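Local coordinates for protein coronin (Toxoplasma gondii, PDB 4OZU) that probably binds actin filaments, contributes to invasion and egress of the parasite, and is represented by its WD40 domain, at residues Tyr16-Lys21 against Gln327-Ile332; Asn139-Gly144 against Lys385-Arg390; Lys194-Val199 against Gly232-Thr237; Asp276-Met281 against Ile320-Val325. All blocks are in the same frame, centred on the assembly; numbering follows the deposited sequence. Where two conformers were deposited one is given.

Contact 1: residues Tyr16-Lys21 against Gln327-Ile332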
loop_
_atom_site.group_PDB
_atom_site.type_symbol
_atom_site.label_atom_id
_atom_site.label_comp_id
_atom_site.label_asym_id
_atom_site.label_seq_id
_atom_site.Cartn_x
_atom_site.Cartn_y
_atom_site.Cartn_z
ATOM N N TYR A 16 -13.311 0.696 16.152
ATOM C CA TYR A 16 -13.686 -0.708 16.131
ATOM C C TYR A 16 -13.811 -1.228 14.710
ATOM O O TYR A 16 -14.180 -0.504 13.783
ATOM C CB TYR A 16 -14.986 -0.937 16.919
ATOM C CG TYR A 16 -16.251 -0.378 16.315
ATOM C CD1 TYR A 16 -16.704 0.892 16.653
ATOM C CD2 TYR A 16 -17.026 -1.139 15.450
ATOM C CE1 TYR A 16 -17.883 1.397 16.126
ATOM C CE2 TYR A 16 -18.203 -0.642 14.915
ATOM C CZ TYR A 16 -18.627 0.625 15.259
ATOM O OH TYR A 16 -19.797 1.131 14.736
ATOM N N ALA A 17 -13.451 -2.494 14.554
ATOM C CA ALA A 17 -13.523 -3.168 13.272
ATOM C C ALA A 17 -14.886 -3.832 13.122
ATOM O O ALA A 17 -15.327 -4.546 14.019
ATOM C CB ALA A 17 -12.412 -4.195 13.153
ATOM N N GLU A 18 -15.549 -3.584 11.997
ATOM C CA GLU A 18 -16.837 -4.222 11.711
ATOM C C GLU A 18 -16.795 -4.895 10.342
ATOM O O GLU A 18 -16.692 -4.231 9.311
ATOM C CB GLU A 18 -17.971 -3.200 11.768
ATOM C CG GLU A 18 -19.337 -3.804 11.489
ATOM C CD GLU A 18 -20.476 -2.856 11.809
ATOM O OE1 GLU A 18 -20.482 -1.727 11.278
ATOM O OE2 GLU A 18 -21.363 -3.245 12.596
ATOM N N ALA A 19 -16.830 -6.222 10.343
ATOM C CA ALA A 19 -16.920 -6.978 9.104
ATOM C C ALA A 19 -18.311 -6.789 8.505
ATOM O O ALA A 19 -19.307 -6.941 9.199
ATOM C CB ALA A 19 -16.638 -8.453 9.354
ATOM N N TRP A 20 -18.372 -6.447 7.223
ATOM C CA TRP A 20 -19.650 -6.305 6.536
ATOM C C TRP A 20 -20.406 -7.626 6.485
ATOM O O TRP A 20 -19.806 -8.691 6.400
ATOM C CB TRP A 20 -19.449 -5.810 5.108
ATOM C CG TRP A 20 -18.966 -4.406 4.983
ATOM C CD1 TRP A 20 -18.244 -3.694 5.896
ATOM C CD2 TRP A 20 -19.170 -3.537 3.863
ATOM N NE1 TRP A 20 -17.980 -2.431 5.408
ATOM C CE2 TRP A 20 -18.540 -2.312 4.164
ATOM C CE3 TRP A 20 -19.820 -3.679 2.634
ATOM C CZ2 TRP A 20 -18.547 -1.236 3.280
ATOM C CZ3 TRP A 20 -19.824 -2.610 1.760
ATOM C CH2 TRP A 20 -19.190 -1.406 2.086
ATOM N N LYS A 21 -21.729 -7.557 6.507
ATOM C CA LYS A 21 -22.526 -8.748 6.255
ATOM C C LYS A 21 -22.393 -9.120 4.779
ATOM O O LYS A 21 -22.325 -10.295 4.425
ATOM C CB LYS A 21 -23.987 -8.520 6.644
ATOM C CG LYS A 21 -24.197 -8.402 8.152
ATOM C CD LYS A 21 -23.968 -9.734 8.866
ATOM C CE LYS A 21 -23.795 -9.559 10.370
ATOM N NZ LYS A 21 -22.551 -8.819 10.722
ATOM N N GLN A 327 -18.327 8.489 4.920
ATOM C CA GLN A 327 -18.190 9.504 5.955
ATOM C C GLN A 327 -19.374 9.524 6.909
ATOM O O GLN A 327 -19.218 9.812 8.094
ATOM C CB GLN A 327 -18.008 10.877 5.315
ATOM C CG GLN A 327 -16.639 11.062 4.670
ATOM C CD GLN A 327 -16.426 12.480 4.168
ATOM O OE1 GLN A 327 -17.244 13.012 3.416
ATOM N NE2 GLN A 327 -15.338 13.105 4.601
ATOM N N MET A 328 -20.559 9.209 6.399
ATOM C CA MET A 328 -21.753 9.241 7.238
ATOM C C MET A 328 -21.778 8.097 8.252
ATOM O O MET A 328 -22.575 8.114 9.188
ATOM C CB MET A 328 -23.010 9.208 6.367
ATOM C CG MET A 328 -23.243 10.502 5.605
ATOM S SD MET A 328 -23.253 11.960 6.675
ATOM C CE MET A 328 -24.633 11.589 7.755
ATOM N N ARG A 329 -20.895 7.119 8.076
ATOM C CA ARG A 329 -20.793 6.002 9.012
ATOM C C ARG A 329 -19.615 6.159 9.965
ATOM O O ARG A 329 -19.335 5.268 10.766
ATOM C CB ARG A 329 -20.669 4.684 8.244
ATOM C CG ARG A 329 -21.940 4.300 7.503
ATOM C CD ARG A 329 -21.952 2.824 7.157
ATOM N NE ARG A 329 -20.843 2.468 6.277
ATOM C CZ ARG A 329 -19.979 1.477 6.491
ATOM N NH1 ARG A 329 -20.066 0.699 7.567
ATOM N NH2 ARG A 329 -19.014 1.262 5.608
ATOM N N ALA A 330 -18.928 7.296 9.871
ATOM C CA ALA A 330 -17.716 7.550 10.647
ATOM C C ALA A 330 -16.679 6.479 10.338
ATOM O O ALA A 330 -15.862 6.116 11.189
ATOM C CB ALA A 330 -18.015 7.598 12.142
ATOM N N GLU A 331 -16.718 5.976 9.109
ATOM C CA GLU A 331 -15.697 5.054 8.627
ATOM C C GLU A 331 -14.442 5.837 8.272
ATOM O O GLU A 331 -14.513 6.755 7.460
ATOM C CB GLU A 331 -16.201 4.287 7.400
ATOM C CG GLU A 331 -15.214 3.266 6.854
ATOM C CD GLU A 331 -15.698 2.621 5.570
ATOM O OE1 GLU A 331 -15.991 3.365 4.601
ATOM O OE2 GLU A 331 -15.786 1.373 5.529
ATOM N N ILE A 332 -13.295 5.483 8.854
ATOM C CA ILE A 332 -12.052 6.181 8.515
ATOM C C ILE A 332 -11.130 5.329 7.641
ATOM O O ILE A 332 -10.256 5.855 6.953
ATOM C CB ILE A 332 -11.289 6.643 9.776
ATOM C CG1 ILE A 332 -10.753 5.463 10.578
ATOM C CG2 ILE A 332 -12.190 7.526 10.645
ATOM C CD1 ILE A 332 -9.757 5.876 11.632
HETATM O O HOH W 1 -19.388 -2.131 8.792
#
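E18 and W20 of strand 16-25 meet R329 and E331 across strand 343-350, which runs antiparallel between strands 16-25 and 331-339: its S348 and P346 are bonded through the backbone to E18 and W20, I332 pairs with its F349, and A330 with V351 just past its end. With a strand in between, the contact is made by long side chains. The guanidinium of R329 comes at the indole of W20 obliquely, the two planes 85° apart, and its NH2 lies 3.4 Å from CZ2 of W20. A bend at chi3 (-61°) turns the R329 chain so that the same NH2 also forms a salt bridge with OE2 of E331, 3.2 Å away. That carboxylate oxygen sits at the indole edge, near the ring plane, 4.4 Å from NE1 of W20. The hydroxyl of S348, on the intervening strand, is hydrogen-bonded to NE1 of W20, NH2 of R329 and OE2 of E331. The guanidinium is further fixed by a salt bridge from its NE to D326, while R334 is a second charged partner of E331. OE1 of E18 approaches the guanidinium edge but stops 4.5 Å from NH1 of R329, too far for a salt bridge. A water fills the step: it donates to OE1 of E18 (2.7 Å) and accepts from NH1 of R329 (3.2 Å). N-terminal strand 16-25 joining C-terminal strands 317-319, 331-339 and 343-350 in one blade is the Velcro closure typical of WD40 beta-propellers.

Contact 2: residues Asn139-Gly144 against Lys385-Arg390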
loop_
_atom_site.group_PDB
_atom_site.type_symbol
_atom_site.label_atom_id
_atom_site.label_comp_id
_atom_site.label_asym_id
_atom_site.label_seq_id
_atom_site.Cartn_x
_atom_site.Cartn_y
_atom_site.Cartn_z
ATOM N N ASN A 139 4.636 7.226 -7.156
ATOM C CA ASN A 139 4.917 8.425 -6.393
ATOM C C ASN A 139 3.603 9.108 -6.012
ATOM O O ASN A 139 2.749 9.313 -6.870
ATOM C CB ASN A 139 5.803 9.366 -7.206
ATOM C CG ASN A 139 6.341 10.510 -6.381
ATOM O OD1 ASN A 139 5.580 11.330 -5.856
ATOM N ND2 ASN A 139 7.659 10.571 -6.255
ATOM N N PRO A 140 3.433 9.453 -4.728
ATOM C CA PRO A 140 2.156 10.026 -4.278
ATOM C C PRO A 140 1.977 11.497 -4.633
ATOM O O PRO A 140 0.879 12.011 -4.451
ATOM C CB PRO A 140 2.219 9.853 -2.758
ATOM C CG PRO A 140 3.669 9.915 -2.446
ATOM C CD PRO A 140 4.360 9.236 -3.599
ATOM N N ALA A 141 3.020 12.155 -5.134
ATOM C CA ALA A 141 2.942 13.584 -5.435
ATOM C C ALA A 141 3.159 13.898 -6.908
ATOM O O ALA A 141 2.729 14.948 -7.387
ATOM C CB ALA A 141 3.947 14.342 -4.601
ATOM N N VAL A 142 3.824 12.995 -7.616
ATOM C CA VAL A 142 4.277 13.270 -8.972
ATOM C C VAL A 142 3.672 12.305 -9.960
ATOM O O VAL A 142 3.792 11.090 -9.822
ATOM C CB VAL A 142 5.809 13.183 -9.082
ATOM C CG1 VAL A 142 6.286 13.659 -10.463
ATOM C CG2 VAL A 142 6.464 13.984 -7.976
ATOM N N SER A 143 3.015 12.865 -10.965
ATOM C CA SER A 143 2.476 12.093 -12.064
ATOM C C SER A 143 3.589 11.371 -12.812
ATOM O O SER A 143 4.662 11.935 -13.037
ATOM C CB SER A 143 1.704 13.009 -13.018
ATOM O OG SER A 143 2.308 14.298 -13.085
ATOM N N GLY A 144 3.336 10.121 -13.175
ATOM C CA GLY A 144 4.202 9.413 -14.094
ATOM C C GLY A 144 5.447 8.797 -13.501
ATOM O O GLY A 144 6.218 8.176 -14.229
ATOM N N LYS A 385 6.730 20.228 -3.829
ATOM C CA LYS A 385 5.418 20.746 -3.467
ATOM C C LYS A 385 4.635 19.673 -2.718
ATOM O O LYS A 385 4.520 18.538 -3.189
ATOM C CB LYS A 385 4.649 21.194 -4.714
ATOM C CG LYS A 385 5.400 22.170 -5.616
ATOM C CD LYS A 385 5.513 23.554 -4.995
ATOM C CE LYS A 385 6.111 24.557 -5.976
ATOM N NZ LYS A 385 7.506 24.213 -6.374
ATOM N N ALA A 386 4.089 20.036 -1.560
ATOM C CA ALA A 386 3.316 19.101 -0.745
ATOM C C ALA A 386 2.124 18.566 -1.530
ATOM O O ALA A 386 1.600 19.260 -2.405
ATOM C CB ALA A 386 2.847 19.779 0.535
ATOM N N ILE A 387 1.705 17.336 -1.234
ATOM C CA ILE A 387 0.600 16.732 -1.971
ATOM C C ILE A 387 -0.646 17.603 -1.880
ATOM O O ILE A 387 -0.863 18.333 -0.901
ATOM C CB ILE A 387 0.252 15.308 -1.479
ATOM C CG1 ILE A 387 -0.083 15.292 0.018
ATOM C CG2 ILE A 387 1.387 14.345 -1.787
ATOM C CD1 ILE A 387 -0.953 14.104 0.410
ATOM N N ARG A 388 -1.449 17.547 -2.929
ATOM C CA ARG A 388 -2.685 18.285 -2.948
ATOM C C ARG A 388 -3.729 17.536 -2.138
ATOM O O ARG A 388 -3.753 16.301 -2.118
ATOM C CB ARG A 388 -3.143 18.513 -4.385
ATOM C CG ARG A 388 -2.280 19.535 -5.109
ATOM C CD ARG A 388 -2.787 19.824 -6.494
ATOM N NE ARG A 388 -1.923 20.765 -7.204
ATOM C CZ ARG A 388 -2.098 21.121 -8.472
ATOM N NH1 ARG A 388 -3.110 20.622 -9.170
ATOM N NH2 ARG A 388 -1.264 21.977 -9.045
ATOM N N ARG A 389 -4.581 18.306 -1.468
ATOM C CA ARG A 389 -5.580 17.771 -0.559
ATOM C C ARG A 389 -6.970 18.311 -0.850
ATOM O O ARG A 389 -7.134 19.410 -1.385
ATOM C CB ARG A 389 -5.206 18.097 0.885
ATOM C CG ARG A 389 -3.902 17.499 1.317
ATOM C CD ARG A 389 -3.556 17.843 2.754
ATOM N NE ARG A 389 -2.305 17.184 3.110
ATOM C CZ ARG A 389 -2.210 15.925 3.526
ATOM N NH1 ARG A 389 -3.300 15.177 3.682
ATOM N NH2 ARG A 389 -1.015 15.419 3.799
ATOM N N ARG A 390 -7.972 17.524 -0.479
ATOM C CA ARG A 390 -9.363 17.914 -0.651
ATOM C C ARG A 390 -10.123 17.621 0.623
ATOM O O ARG A 390 -10.056 16.512 1.154
ATOM C CB ARG A 390 -10.005 17.171 -1.823
ATOM C CG ARG A 390 -11.469 17.532 -2.060
ATOM C CD ARG A 390 -12.084 16.699 -3.174
ATOM N NE ARG A 390 -11.650 17.128 -4.502
ATOM C CZ ARG A 390 -12.213 18.117 -5.195
ATOM N NH1 ARG A 390 -13.234 18.800 -4.687
ATOM N NH2 ARG A 390 -11.752 18.431 -6.398
#
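I387 turns one branch to A141 and P140 and the other toward its own neighbour R389. The CA atoms of A141 and I387 are 5.2 Å apart, and both CB atoms point into the contact. The methyl CG2 of I387 does the touching: it lies 3.8 Å from CB of A141 and 3.6 Å from the carbonyl O of P140. With chi1 at 57°, CG1 of I387 is held between its backbone N and carbonyl carbon, which sends the longer branch elsewhere. Its CD1 ends 3.6 Å above one face of the R389 guanidinium, offset toward the rim, and P368 also packs against I387. The loop that receives I387 joins strands 133-138 and 145-150 of a propeller blade, in a predicted WD repeat, and contains an Asx turn. There OD1 of N139 accepts from A141 N in the carbonyl plane at 2.8 Å; a second bond, from V142 N at 3.0 Å and above that plane, extends the turn to an Asx motif. These bonds fix the backbone that carries A141. K385 contributes mainly backbone, its carbonyl O standing 4.5 Å from CB of A141 and bonded to the hydroxyl of S373; its amino end leads away to a salt bridge with E383.

Contact 3: residues Lys194-Val199 against Gly232-Thr237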
loop_
_atom_site.group_PDB
_atom_site.type_symbol
_atom_site.label_atom_id
_atom_site.label_comp_id
_atom_site.label_asym_id
_atom_site.label_seq_id
_atom_site.Cartn_x
_atom_site.Cartn_y
_atom_site.Cartn_z
ATOM N N LYS A 194 18.453 -7.582 6.286
ATOM C CA LYS A 194 17.852 -6.993 7.491
ATOM C C LYS A 194 18.082 -5.488 7.555
ATOM O O LYS A 194 18.018 -4.886 8.626
ATOM C CB LYS A 194 18.401 -7.646 8.763
ATOM C CG LYS A 194 18.524 -9.169 8.715
ATOM C CD LYS A 194 19.110 -9.723 9.999
ATOM C CE LYS A 194 19.547 -11.172 9.820
ATOM N NZ LYS A 194 19.832 -11.847 11.111
ATOM N N ALA A 195 18.343 -4.882 6.403
ATOM C CA ALA A 195 18.619 -3.457 6.341
ATOM C C ALA A 195 17.389 -2.682 5.892
ATOM O O ALA A 195 16.608 -3.146 5.056
ATOM C CB ALA A 195 19.779 -3.183 5.406
ATOM N N LEU A 196 17.227 -1.502 6.478
ATOM C CA LEU A 196 16.304 -0.498 5.980
ATOM C C LEU A 196 17.133 0.552 5.257
ATOM O O LEU A 196 18.041 1.134 5.851
ATOM C CB LEU A 196 15.506 0.128 7.123
ATOM C CG LEU A 196 14.631 1.329 6.756
ATOM C CD1 LEU A 196 13.449 0.906 5.898
ATOM C CD2 LEU A 196 14.167 2.024 8.010
ATOM N N ASN A 197 16.821 0.785 3.985
ATOM C CA ASN A 197 17.589 1.696 3.151
ATOM C C ASN A 197 16.732 2.843 2.661
ATOM O O ASN A 197 15.579 2.645 2.274
ATOM C CB ASN A 197 18.190 0.957 1.950
ATOM C CG ASN A 197 18.838 -0.358 2.336
ATOM O OD1 ASN A 197 19.923 -0.383 2.920
ATOM N ND2 ASN A 197 18.177 -1.463 2.001
ATOM N N ILE A 198 17.308 4.041 2.688
ATOM C CA ILE A 198 16.648 5.234 2.181
ATOM C C ILE A 198 17.318 5.657 0.877
ATOM O O ILE A 198 18.543 5.777 0.810
ATOM C CB ILE A 198 16.708 6.400 3.183
ATOM C CG1 ILE A 198 16.319 5.938 4.591
ATOM C CG2 ILE A 198 15.820 7.534 2.706
ATOM C CD1 ILE A 198 14.925 5.351 4.696
ATOM N N VAL A 199 16.498 5.907 -0.143
ATOM C CA VAL A 199 16.989 6.177 -1.496
ATOM C C VAL A 199 16.463 7.496 -2.023
ATOM O O VAL A 199 15.261 7.757 -1.947
ATOM C CB VAL A 199 16.569 5.070 -2.475
ATOM C CG1 VAL A 199 17.126 5.344 -3.865
ATOM C CG2 VAL A 199 17.039 3.707 -1.967
ATOM N N GLY A 232 10.128 12.897 7.507
ATOM C CA GLY A 232 11.270 12.014 7.385
ATOM C C GLY A 232 11.246 10.782 8.261
ATOM O O GLY A 232 12.270 10.114 8.400
ATOM N N HIS A 233 10.093 10.467 8.845
ATOM C CA HIS A 233 9.987 9.275 9.683
ATOM C C HIS A 233 9.475 8.066 8.897
ATOM O O HIS A 233 8.599 8.186 8.040
ATOM C CB HIS A 233 9.092 9.538 10.895
ATOM C CG HIS A 233 9.761 10.343 11.966
ATOM N ND1 HIS A 233 10.345 11.568 11.723
ATOM C CD2 HIS A 233 9.962 10.087 13.281
ATOM C CE1 HIS A 233 10.866 12.038 12.842
ATOM N NE2 HIS A 233 10.649 11.158 13.803
ATOM N N VAL A 234 10.053 6.911 9.217
ATOM C CA VAL A 234 9.751 5.639 8.570
ATOM C C VAL A 234 9.427 4.617 9.644
ATOM O O VAL A 234 9.986 4.669 10.736
ATOM C CB VAL A 234 10.937 5.130 7.717
ATOM C CG1 VAL A 234 10.662 3.724 7.172
ATOM C CG2 VAL A 234 11.211 6.081 6.583
ATOM N N PHE A 235 8.520 3.700 9.321
ATOM C CA PHE A 235 8.065 2.655 10.245
ATOM C C PHE A 235 8.461 1.290 9.710
ATOM O O PHE A 235 8.255 1.031 8.533
ATOM C CB PHE A 235 6.547 2.714 10.404
ATOM C CG PHE A 235 5.982 1.680 11.349
ATOM C CD1 PHE A 235 6.022 1.879 12.719
ATOM C CD2 PHE A 235 5.387 0.524 10.861
ATOM C CE1 PHE A 235 5.487 0.944 13.586
ATOM C CE2 PHE A 235 4.859 -0.415 11.725
ATOM C CZ PHE A 235 4.906 -0.201 13.090
ATOM N N THR A 236 9.021 0.422 10.554
ATOM C CA THR A 236 9.325 -0.945 10.131
ATOM C C THR A 236 8.695 -1.971 11.045
ATOM O O THR A 236 8.489 -1.717 12.234
ATOM C CB THR A 236 10.849 -1.237 10.086
ATOM O OG1 THR A 236 11.419 -1.033 11.384
ATOM C CG2 THR A 236 11.546 -0.352 9.077
ATOM N N THR A 237 8.377 -3.122 10.455
ATOM C CA THR A 237 8.064 -4.339 11.192
ATOM C C THR A 237 9.148 -5.346 10.897
ATOM O O THR A 237 9.778 -5.295 9.845
ATOM C CB THR A 237 6.721 -4.957 10.786
ATOM O OG1 THR A 237 6.809 -5.412 9.429
ATOM C CG2 THR A 237 5.591 -3.955 10.921
#
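L196 reaches across to T236 and V234 with the two methyls of its forked end. CD2 of L196 lies 3.7 Å from CG2 of T236 and 4.0 Å from CG1 of V234, and CD1 of L196 stands 3.9 Å from the same T236 methyl. Leucine and valine meet tip to tip, whereas leucine and threonine come together at a slant. One pair further along, CD1 of I198 approaches CG2 of V234 at 4.2 Å. All four residues are buried. The rotation of T236 (chi1 59°) presents CG2 to L196 and leaves OG1 for a different environment, where it is hydrogen-bonded to NE2 of H213 and NE1 of W250. This His-Ser/Thr-Trp network is characteristic of WD40 repeats, and here it fixes the rotation of the threonine that receives L196. In the next shell, W250, C221 and F255 pack on L196, W223 on V234, and T252 and F255 on I198. Strands 195-199 and 233-237 run nearly antiparallel (157°) but lie in separate sheets, their axes 9.8 Å apart at closest approach. Strand 195-200 is third in its four-stranded blade, between 187-191 and 205-211; strand 233-239 is second in the next, between 220-223 and 245-251, so the contact is part of the packing between two adjacent propeller blades.

Contact 4: residues Asp276-Met281 against Ile320-Val325; sequences DETTGM and IPKLAV
K322 brings its amino group to the carboxylate of D276, forming a salt bridge in which NZ of K322 meets OD2 of D276 on the syn side at 2.8 Å, 25° out of the carboxylate plane. This polar end is the tight part. OD2 is gripped a second time, from the opposite face of the plane, by the hydroxyl OG1 of T279 at 2.7 Å. OD1 of D276 serves the backbone instead: it accepts from T278 N at 2.9 Å, closing an Asx turn, and weakly from T279 N. T279 OG1 in turn accepts from M281 N in an ST turn, which helps to orient the hydroxyl; the carboxylate is thus held from within its own loop as well as by the lysine. With CG anti to the backbone N (chi1 178°) and bends at chi2 and chi3, the K322 chain crosses the D276 side chain at about a right angle. NZ has a second acceptor in the carbonyl O of I332. The tight bond joins two partly exposed residues, whereas the looser touches come from buried threonines: CG2 of T279 lies 3.6 Å from NZ of K322, and CB of T278 no nearer than 4.1 Å to CE of K322. The loop 276-281 joins strands 271-275 and 281-286 of one blade, and 320-325 joins strands 317-319 and 331-339 of the next, with A367 of strand 367-368 touching K322 and P368 touching T278.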
loop_
_atom_site.group_PDB
_atom_site.type_symbol
_atom_site.label_atom_id
_atom_site.label_comp_id
_atom_site.label_asym_id
_atom_site.label_seq_id
_atom_site.Cartn_x
_atom_site.Cartn_y
_atom_site.Cartn_z
ATOM N N ASP A 276 -2.430 5.363 7.453
ATOM C CA ASP A 276 -3.402 6.385 7.090
ATOM C C ASP A 276 -2.762 7.722 7.441
ATOM O O ASP A 276 -2.761 8.136 8.595
ATOM C CB ASP A 276 -4.723 6.159 7.842
ATOM C CG ASP A 276 -5.741 7.290 7.650
ATOM O OD1 ASP A 276 -5.413 8.319 7.018
ATOM O OD2 ASP A 276 -6.885 7.150 8.173
ATOM N N GLU A 277 -2.201 8.385 6.435
ATOM C CA GLU A 277 -1.414 9.592 6.654
ATOM C C GLU A 277 -2.276 10.743 7.162
ATOM O O GLU A 277 -1.759 11.733 7.675
ATOM C CB GLU A 277 -0.713 10.009 5.359
ATOM C CG GLU A 277 -1.645 10.617 4.307
ATOM C CD GLU A 277 -1.821 12.119 4.475
ATOM O OE1 GLU A 277 -0.799 12.831 4.603
ATOM O OE2 GLU A 277 -2.981 12.588 4.479
ATOM N N THR A 278 -3.587 10.608 6.998
ATOM C CA THR A 278 -4.516 11.692 7.297
ATOM C C THR A 278 -4.954 11.700 8.764
ATOM O O THR A 278 -5.144 12.771 9.343
ATOM C CB THR A 278 -5.764 11.608 6.390
ATOM O OG1 THR A 278 -5.359 11.305 5.044
ATOM C CG2 THR A 278 -6.530 12.925 6.407
ATOM N N THR A 279 -5.101 10.518 9.363
ATOM C CA THR A 279 -5.488 10.402 10.771
ATOM C C THR A 279 -4.366 9.883 11.665
ATOM O O THR A 279 -4.417 10.052 12.886
ATOM C CB THR A 279 -6.693 9.459 10.968
ATOM O OG1 THR A 279 -6.316 8.123 10.620
ATOM C CG2 THR A 279 -7.891 9.901 10.131
ATOM N N GLY A 280 -3.369 9.244 11.066
ATOM C CA GLY A 280 -2.302 8.627 11.831
ATOM C C GLY A 280 -2.555 7.178 12.220
ATOM O O GLY A 280 -1.742 6.573 12.917
ATOM N N MET A 281 -3.666 6.603 11.773
ATOM C CA MET A 281 -3.919 5.190 12.031
ATOM C C MET A 281 -2.883 4.351 11.304
ATOM O O MET A 281 -2.544 4.606 10.138
ATOM C CB MET A 281 -5.322 4.765 11.593
ATOM C CG MET A 281 -6.469 5.336 12.407
ATOM S SD MET A 281 -6.300 5.209 14.199
ATOM C CE MET A 281 -6.036 3.454 14.427
ATOM N N ILE A 320 -8.688 0.603 1.169
ATOM C CA ILE A 320 -9.210 1.509 0.154
ATOM C C ILE A 320 -8.670 2.908 0.395
ATOM O O ILE A 320 -8.191 3.212 1.490
ATOM C CB ILE A 320 -10.762 1.545 0.143
ATOM C CG1 ILE A 320 -11.310 2.186 1.424
ATOM C CG2 ILE A 320 -11.315 0.140 -0.063
ATOM C CD1 ILE A 320 -12.836 2.346 1.429
ATOM N N PRO A 321 -8.745 3.772 -0.623
ATOM C CA PRO A 321 -8.269 5.140 -0.407
ATOM C C PRO A 321 -9.192 5.917 0.515
ATOM O O PRO A 321 -10.372 5.589 0.621
ATOM C CB PRO A 321 -8.274 5.752 -1.813
ATOM C CG PRO A 321 -8.365 4.597 -2.747
ATOM C CD PRO A 321 -9.124 3.540 -2.024
ATOM N N LYS A 322 -8.657 6.946 1.155
ATOM C CA LYS A 322 -9.444 7.791 2.052
ATOM C C LYS A 322 -10.653 8.386 1.343
ATOM O O LYS A 322 -11.723 8.486 1.926
ATOM C CB LYS A 322 -8.575 8.912 2.622
ATOM C CG LYS A 322 -9.306 9.878 3.537
ATOM C CD LYS A 322 -9.814 9.211 4.811
ATOM C CE LYS A 322 -8.666 8.738 5.680
ATOM N NZ LYS A 322 -9.097 8.404 7.062
ATOM N N LEU A 323 -10.487 8.781 0.086
ATOM C CA LEU A 323 -11.572 9.424 -0.654
ATOM C C LEU A 323 -12.782 8.518 -0.809
ATOM O O LEU A 323 -13.884 8.995 -1.081
ATOM C CB LEU A 323 -11.100 9.865 -2.037
ATOM C CG LEU A 323 -10.188 11.091 -2.097
ATOM C CD1 LEU A 323 -9.683 11.280 -3.516
ATOM C CD2 LEU A 323 -10.895 12.341 -1.611
ATOM N N ALA A 324 -12.579 7.216 -0.634
ATOM C CA ALA A 324 -13.640 6.241 -0.848
ATOM C C ALA A 324 -14.431 5.881 0.420
ATOM O O ALA A 324 -15.446 5.191 0.329
ATOM C CB ALA A 324 -13.052 4.975 -1.456
ATOM N N VAL A 325 -13.993 6.325 1.594
ATOM C CA VAL A 325 -14.655 5.883 2.825
ATOM C C VAL A 325 -16.044 6.508 2.975
ATOM O O VAL A 325 -16.345 7.551 2.394
ATOM C CB VAL A 325 -13.828 6.196 4.105
ATOM C CG1 VAL A 325 -12.431 5.575 4.009
ATOM C CG2 VAL A 325 -13.760 7.695 4.383
#

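Contact 3 is the wholly buried one, apolar packing between two blades; the others are partly buried. Contact 4 also joins neighbouring blades, but through loops, and is ionic, whereas contact 1 lies within one blade and combines charge, an indole and water, its centre about 20 Å from the centre of the chain. Contact 2 rests on van der Waals touches between a loop and the C-terminal extension. Contacts 1 and 4 share the blade that holds both chain ends of the propeller, and I332 of contact 1 packs on M281 of contact 4. Contact 2 meets contact 4 through a salt bridge from R389 NH2 to E277 OE1 (2.7 Å), whereas contact 3 touches none of the others.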